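Probable enoyl-CoA hydratase/isomerase (Pseudomonas aeruginosa PA14, PDB 5WYB) probably acts as a hydro-lyase of the enoyl-CoA hydratase/isomerase (crotonase) family, whose members typically work on acyl groups carried by coenzyme A. Local coordinates at residues A[136-141]-A[194-199]. The protein carries 1 engineered substitution. Numbering follows the deposited sequence.
Sequences AERQAQ and VVDSGE
E137, the last residue of its strand, reaches into the turn that follows V195. Its CB passes loosely by the D196 carbonyl; CG then comes to 3.2 Å from D196 O, with the methyl group V195 CG2 at 4.2 Å on the same face of the sheet. Extended beyond CG (chi2 161°), the chain brings the carboxylate up to the backbone of G198, whose N lies 3.2 Å from E137 OE2 but at too poor an angle to bond. OE2 instead accepts a weak hydrogen bond from A200 N, in the first turn of helix 200-211, where a carboxylate would probably be favoured by the helix's amino end. E137 OE1 offers its anti lone pair to Q139 NE2 at 2.8 Å, in the plane of the amide. Held by NE2, the Q139 amide presents OE1 to S197 OG, 2.9 Å away, in a weak hydrogen bond. The two backbones belong to strands 133-137 and 193-195, the latter at the edge of the mixed sheet of this crotonase-like fold. They run parallel, V195 N giving A136 O a 2.9 Å bond, while R138 N makes a weak one to V195 O. Small A136 and branched V194 share the other face, both resting on A182 of helix 182-188. The R138 side chain crosses that of V194 at about a right angle, R138 CG lying 4.0 Å from V194 CG1, and the guanidinium pairs with the D196 carboxylate in a salt bridge whose modelled separation is doubtfully short. In the type II turn from D196 to E199, the positive phi of G198 (83°) favours glycine, since a side chain would jam against the preceding carbonyl oxygen.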
loop_
_atom_site.group_PDB
_atom_site.type_symbol
_atom_site.label_atom_id
_atom_site.label_comp_id
_atom_site.label_asym_id
_atom_site.label_seq_id
_atom_site.Cartn_x
_atom_site.Cartn_y
_atom_site.Cartn_z
ATOM N N ALA A 136 -21.243 14.855 -21.881
ATOM C CA ALA A 136 -22.539 15.244 -21.346
ATOM C C ALA A 136 -23.185 16.315 -22.216
ATOM O O ALA A 136 -22.505 17.202 -22.735
ATOM C CB ALA A 136 -22.407 15.764 -19.915
ATOM N N GLU A 137 -24.494 16.263 -22.325
ATOM C CA GLU A 137 -25.312 17.237 -22.985
ATOM C C GLU A 137 -25.493 18.388 -22.002
ATOM O O GLU A 137 -25.478 18.186 -20.823
ATOM C CB GLU A 137 -26.643 16.651 -23.439
ATOM C CG GLU A 137 -26.623 16.110 -24.858
ATOM C CD GLU A 137 -27.735 15.136 -25.193
ATOM O OE1 GLU A 137 -28.810 15.283 -24.663
ATOM O OE2 GLU A 137 -27.528 14.236 -25.990
ATOM N N ARG A 138 -25.714 19.584 -22.509
ATOM C CA ARG A 138 -25.811 20.792 -21.718
ATOM C C ARG A 138 -26.850 20.745 -20.652
ATOM O O ARG A 138 -26.602 21.160 -19.570
ATOM C CB ARG A 138 -26.079 21.985 -22.620
ATOM C CG ARG A 138 -24.866 22.732 -23.098
ATOM C CD ARG A 138 -25.209 23.923 -24.013
ATOM N NE ARG A 138 -26.438 24.547 -23.599
ATOM C CZ ARG A 138 -27.595 24.419 -24.221
ATOM N NH1 ARG A 138 -27.686 23.708 -25.323
ATOM N NH2 ARG A 138 -28.646 25.005 -23.734
ATOM N N GLN A 139 -27.999 20.195 -20.942
ATOM C CA GLN A 139 -29.040 20.080 -19.958
ATOM C C GLN A 139 -28.926 18.910 -18.949
ATOM O O GLN A 139 -29.702 18.820 -18.039
ATOM C CB GLN A 139 -30.378 20.048 -20.666
ATOM C CG GLN A 139 -30.720 18.765 -21.380
ATOM C CD GLN A 139 -29.741 18.421 -22.447
ATOM O OE1 GLN A 139 -28.899 19.215 -22.772
ATOM N NE2 GLN A 139 -29.846 17.233 -22.996
ATOM N N ALA A 140 -27.970 18.020 -19.125
ATOM C CA ALA A 140 -27.847 16.844 -18.269
ATOM C C ALA A 140 -27.540 17.225 -16.827
ATOM O O ALA A 140 -26.734 18.118 -16.558
ATOM C CB ALA A 140 -26.754 15.909 -18.789
ATOM N N GLN A 141 -28.179 16.521 -15.896
ATOM C CA GLN A 141 -27.974 16.720 -14.469
ATOM C C GLN A 141 -27.569 15.406 -13.811
ATOM O O GLN A 141 -28.149 14.353 -14.085
ATOM C CB GLN A 141 -29.232 17.283 -13.811
ATOM C CG GLN A 141 -29.591 18.668 -14.310
ATOM C CD GLN A 141 -30.670 19.317 -13.486
ATOM O OE1 GLN A 141 -31.333 18.660 -12.687
ATOM N NE2 GLN A 141 -30.857 20.619 -13.674
ATOM N N VAL A 194 -18.455 18.845 -22.907
ATOM C CA VAL A 194 -19.856 19.255 -22.915
ATOM C C VAL A 194 -20.272 19.534 -24.347
ATOM O O VAL A 194 -19.492 20.055 -25.155
ATOM C CB VAL A 194 -20.108 20.482 -22.021
ATOM C CG1 VAL A 194 -21.594 20.803 -21.972
ATOM C CG2 VAL A 194 -19.591 20.222 -20.625
ATOM N N VAL A 195 -21.447 19.101 -24.717
ATOM C CA VAL A 195 -21.996 19.227 -26.063
ATOM C C VAL A 195 -23.437 19.640 -25.999
ATOM O O VAL A 195 -24.027 19.655 -24.976
ATOM C CB VAL A 195 -21.930 17.978 -26.930
ATOM C CG1 VAL A 195 -20.540 17.556 -27.256
ATOM C CG2 VAL A 195 -22.824 16.877 -26.417
ATOM N N ASP A 196 -24.001 19.997 -27.119
ATOM C CA ASP A 196 -25.357 20.523 -27.108
ATOM C C ASP A 196 -26.373 19.382 -27.060
ATOM O O ASP A 196 -26.042 18.212 -27.259
ATOM C CB ASP A 196 -25.597 21.415 -28.327
ATOM C CG ASP A 196 -26.794 22.326 -28.160
ATOM O OD1 ASP A 196 -27.125 22.684 -27.006
ATOM O OD2 ASP A 196 -27.400 22.683 -29.194
ATOM N N SER A 197 -27.627 19.747 -26.790
ATOM C CA SER A 197 -28.701 18.771 -26.653
ATOM C C SER A 197 -28.811 17.892 -27.889
ATOM O O SER A 197 -28.914 18.387 -29.016
ATOM C CB SER A 197 -30.030 19.480 -26.410
ATOM O OG SER A 197 -29.969 20.279 -25.246
ATOM N N GLY A 198 -28.806 16.581 -27.668
ATOM C CA GLY A 198 -28.911 15.629 -28.747
ATOM C C GLY A 198 -27.614 15.328 -29.448
ATOM O O GLY A 198 -27.632 14.651 -30.480
ATOM N N GLU A 199 -26.488 15.795 -28.917
ATOM C CA GLU A 199 -25.191 15.603 -29.544
ATOM C C GLU A 199 -24.275 14.631 -28.802
ATOM O O GLU A 199 -23.183 14.342 -29.293
ATOM C CB GLU A 199 -24.483 16.958 -29.699
ATOM C CG GLU A 199 -25.069 17.853 -30.781
ATOM C CD GLU A 199 -24.495 19.268 -30.795
ATOM O OE1 GLU A 199 -23.462 19.524 -30.141
ATOM O OE2 GLU A 199 -25.090 20.135 -31.477
#